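Local coordinates for protein nucleoside-diphosphate-sugar epimerase (PDB 2X4G) that probably acts on nucleotide-linked sugars as an NAD-dependent epimerase/dehydratase-type enzyme, with its exact substrate and reaction unestablished, at residues Asp332-Asp336 with Asn337-Asn341. Residues are numbered along the deposited sequence; the frame is centred on the assembly and turned at random.
Sequences DWFRD and NGYFN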
ATOM      1  N   ASP A 332     -16.238 -19.595 -18.343  1.00 42.44           N
ATOM      2  CA  ASP A 332     -16.195 -19.726 -19.802  1.00 43.41           C
ATOM      3  C   ASP A 332     -15.932 -18.408 -20.529  1.00 42.90           C
ATOM      4  O   ASP A 332     -15.167 -18.359 -21.506  1.00 43.66           O
ATOM      5  CB  ASP A 332     -17.501 -20.331 -20.325  1.00 44.02           C
ATOM      6  CG  ASP A 332     -17.623 -21.809 -20.010  1.00 46.85           C
ATOM      7  OD1 ASP A 332     -16.590 -22.464 -19.719  1.00 50.10           O
ATOM      8  OD2 ASP A 332     -18.762 -22.316 -20.049  1.00 51.08           O
ATOM      9  N   TRP A 333     -16.576 -17.345 -20.064  1.00 41.39           N
ATOM     10  CA  TRP A 333     -16.331 -16.037 -20.615  1.00 40.40           C
ATOM     11  C   TRP A 333     -14.839 -15.693 -20.486  1.00 40.86           C
ATOM     12  O   TRP A 333     -14.206 -15.265 -21.459  1.00 41.24           O
ATOM     13  CB  TRP A 333     -17.223 -14.985 -19.950  1.00 39.12           C
ATOM     14  CG  TRP A 333     -17.230 -13.749 -20.732  1.00 38.75           C
ATOM     15  CD1 TRP A 333     -18.012 -13.457 -21.813  1.00 39.39           C
ATOM     16  CD2 TRP A 333     -16.386 -12.630 -20.537  1.00 38.85           C
ATOM     17  NE1 TRP A 333     -17.715 -12.197 -22.301  1.00 37.30           N
ATOM     18  CE2 TRP A 333     -16.713 -11.671 -21.536  1.00 39.55           C
ATOM     19  CE3 TRP A 333     -15.382 -12.334 -19.622  1.00 40.22           C
ATOM     20  CZ2 TRP A 333     -16.059 -10.439 -21.638  1.00 40.09           C
ATOM     21  CZ3 TRP A 333     -14.721 -11.097 -19.731  1.00 41.92           C
ATOM     22  CH2 TRP A 333     -15.068 -10.173 -20.733  1.00 40.75           C
ATOM     23  N   PHE A 334     -14.264 -15.901 -19.304  1.00 40.60           N
ATOM     24  CA  PHE A 334     -12.862 -15.555 -19.097  1.00 41.07           C
ATOM     25  C   PHE A 334     -11.957 -16.345 -20.022  1.00 42.97           C
ATOM     26  O   PHE A 334     -10.990 -15.813 -20.548  1.00 43.40           O
ATOM     27  CB  PHE A 334     -12.440 -15.779 -17.642  1.00 40.52           C
ATOM     28  CG  PHE A 334     -13.004 -14.772 -16.683  1.00 37.93           C
ATOM     29  CD1 PHE A 334     -13.044 -13.415 -17.008  1.00 36.18           C
ATOM     30  CD2 PHE A 334     -13.477 -15.166 -15.462  1.00 35.77           C
ATOM     31  CE1 PHE A 334     -13.554 -12.492 -16.143  1.00 34.36           C
ATOM     32  CE2 PHE A 334     -13.996 -14.229 -14.581  1.00 35.81           C
ATOM     33  CZ  PHE A 334     -14.034 -12.887 -14.926  1.00 34.92           C
ATOM     34  N   ARG A 335     -12.289 -17.613 -20.219  1.00 44.37           N
ATOM     35  CA  ARG A 335     -11.501 -18.490 -21.042  1.00 46.59           C
ATOM     36  C   ARG A 335     -11.561 -18.096 -22.525  1.00 47.82           C
ATOM     37  O   ARG A 335     -10.526 -18.025 -23.176  1.00 48.81           O
ATOM     38  CB  ARG A 335     -11.958 -19.938 -20.842  1.00 47.26           C
ATOM     39  CG  ARG A 335     -10.934 -20.965 -21.326  1.00 50.55           C
ATOM     40  CD  ARG A 335     -11.395 -22.394 -21.067  1.00 52.88           C
ATOM     41  NE  ARG A 335     -11.042 -22.873 -19.722  1.00 54.38           N
ATOM     42  CZ  ARG A 335     -11.900 -23.389 -18.834  1.00 53.32           C
ATOM     43  NH1 ARG A 335     -13.200 -23.512 -19.115  1.00 52.61           N
ATOM     44  NH2 ARG A 335     -11.450 -23.796 -17.653  1.00 51.91           N
ATOM     45  N   ASP A 336     -12.749 -17.824 -23.063  1.00 48.23           N
ATOM     46  CA  ASP A 336     -12.873 -17.473 -24.486  1.00 49.76           C
ATOM     47  C   ASP A 336     -12.109 -16.199 -24.826  1.00 49.69           C
ATOM     48  O   ASP A 336     -11.649 -16.014 -25.963  1.00 50.28           O
ATOM     49  CB  ASP A 336     -14.335 -17.292 -24.891  1.00 49.94           C
ATOM     50  CG  ASP A 336     -15.140 -18.561 -24.716  1.00 53.83           C
ATOM     51  OD1 ASP A 336     -16.324 -18.481 -24.294  1.00 57.51           O
ATOM     52  OD2 ASP A 336     -14.570 -19.655 -24.968  1.00 60.63           O
ATOM     53  N   ASN A 337     -11.989 -15.321 -23.832  1.00 48.62           N
ATOM     54  CA  ASN A 337     -11.286 -14.066 -24.009  1.00 48.23           C
ATOM     55  C   ASN A 337      -9.864 -14.099 -23.473  1.00 48.55           C
ATOM     56  O   ASN A 337      -9.198 -13.087 -23.434  1.00 49.42           O
ATOM     57  CB  ASN A 337     -12.112 -12.941 -23.409  1.00 47.03           C
ATOM     58  CG  ASN A 337     -13.478 -12.827 -24.072  1.00 46.74           C
ATOM     59  OD1 ASN A 337     -14.501 -13.173 -23.491  1.00 45.74           O
ATOM     60  ND2 ASN A 337     -13.488 -12.374 -25.315  1.00 49.03           N
ATOM     61  N   GLY A 338      -9.379 -15.273 -23.110  1.00 48.68           N
ATOM     62  CA  GLY A 338      -7.972 -15.443 -22.832  1.00 49.53           C
ATOM     63  C   GLY A 338      -7.478 -14.802 -21.553  1.00 49.47           C
ATOM     64  O   GLY A 338      -6.331 -14.358 -21.508  1.00 50.55           O
ATOM     65  N   TYR A 339      -8.321 -14.754 -20.519  1.00 48.34           N
ATOM     66  CA  TYR A 339      -7.889 -14.296 -19.190  1.00 48.15           C
ATOM     67  C   TYR A 339      -7.151 -15.398 -18.433  1.00 49.09           C
ATOM     68  O   TYR A 339      -6.488 -15.109 -17.450  1.00 49.51           O
ATOM     69  CB  TYR A 339      -9.065 -13.811 -18.331  1.00 46.76           C
ATOM     70  CG  TYR A 339      -9.672 -12.497 -18.753  1.00 45.77           C
ATOM     71  CD1 TYR A 339     -10.479 -12.405 -19.882  1.00 46.32           C
ATOM     72  CD2 TYR A 339      -9.448 -11.350 -18.029  1.00 45.66           C
ATOM     73  CE1 TYR A 339     -11.037 -11.198 -20.280  1.00 44.97           C
ATOM     74  CE2 TYR A 339     -10.007 -10.132 -18.413  1.00 45.29           C
ATOM     75  CZ  TYR A 339     -10.799 -10.062 -19.531  1.00 44.97           C
ATOM     76  OH  TYR A 339     -11.343  -8.853 -19.902  1.00 42.98           O
ATOM     77  N   PHE A 340      -7.274 -16.652 -18.860  1.00 50.11           N
ATOM     78  CA  PHE A 340      -6.485 -17.743 -18.250  1.00 51.50           C
ATOM     79  C   PHE A 340      -5.277 -18.058 -19.086  1.00 53.75           C
ATOM     80  O   PHE A 340      -5.394 -18.315 -20.287  1.00 54.84           O
ATOM     81  CB  PHE A 340      -7.277 -19.047 -18.108  1.00 51.00           C
ATOM     82  CG  PHE A 340      -8.481 -18.925 -17.238  1.00 48.84           C
ATOM     83  CD1 PHE A 340      -8.361 -18.502 -15.939  1.00 47.65           C
ATOM     84  CD2 PHE A 340      -9.732 -19.233 -17.723  1.00 46.84           C
ATOM     85  CE1 PHE A 340      -9.468 -18.382 -15.156  1.00 46.08           C
ATOM     86  CE2 PHE A 340     -10.835 -19.096 -16.944  1.00 45.03           C
ATOM     87  CZ  PHE A 340     -10.706 -18.672 -15.666  1.00 44.65           C
ATOM     88  N   ASN A 341      -4.128 -18.105 -18.423  1.00 55.38           N
ATOM     89  CA  ASN A 341      -2.869 -18.464 -19.053  1.00 56.95           C
ATOM     90  C   ASN A 341      -2.809 -19.954 -19.309  1.00 57.56           C
ATOM     91  O   ASN A 341      -1.900 -20.409 -19.988  1.00 59.34           O
ATOM     92  CB  ASN A 341      -1.719 -18.043 -18.142  1.00 57.92           C
ATOM     93  CG  ASN A 341      -1.911 -16.633 -17.573  1.00 57.81           C
ATOM     94  OD1 ASN A 341      -2.812 -15.890 -17.989  1.00 57.90           O
ATOM     95  ND2 ASN A 341      -1.064 -16.263 -16.621  1.00 58.30           N
TER
HETATM   96  O   HOH W   1      -7.697 -18.169 -21.305  1.00 22.23           O
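Phe334 turns its edge toward one face of the Tyr339 ring. Phe334 CD1 stands over that face, toward the rim of the ring, 3.9 Å from Tyr339 CG, and the planes meet at 58°. This is an edge-to-face pair. The same CD1 lies in plane at the edge of the Trp333 indole. The side chain of Asn337 lies over one face of that indole, though its amide orientation is uncertain. Trp333 and Tyr339 meet obliquely, with CZ3 of Trp333 3.7 Å from CE1 of Tyr339. With chi1 at -165°, CG of Trp333 points opposite the backbone N, and the indole lies on the side of the helix where Asn337 and Tyr339 follow. The ring of Phe340 folds back on the last helical turn: its CE2 is 3.8 Å from CB of Phe334, and CB of Arg335 lies in plane at its edge.

The backbone forms a Schellman motif with Gly338, at positive phi (71°), as the C-prime residue. Tyr339 N bonds to Phe334 O at 2.9 Å, and Gly338 N to Arg335 O at 3.0 Å. Asn337 N donates to Trp333 O, the last i to i-4 bond of the helix. The reversal brings Tyr339 and Phe340 back against the last turn.

The contact closes the C-terminal helix 323-336 at the protein surface. Phe334, Tyr339 and Phe340 pack on helix 196-202. Arg335 and Phe340 reach Leu259 of helix 248-259.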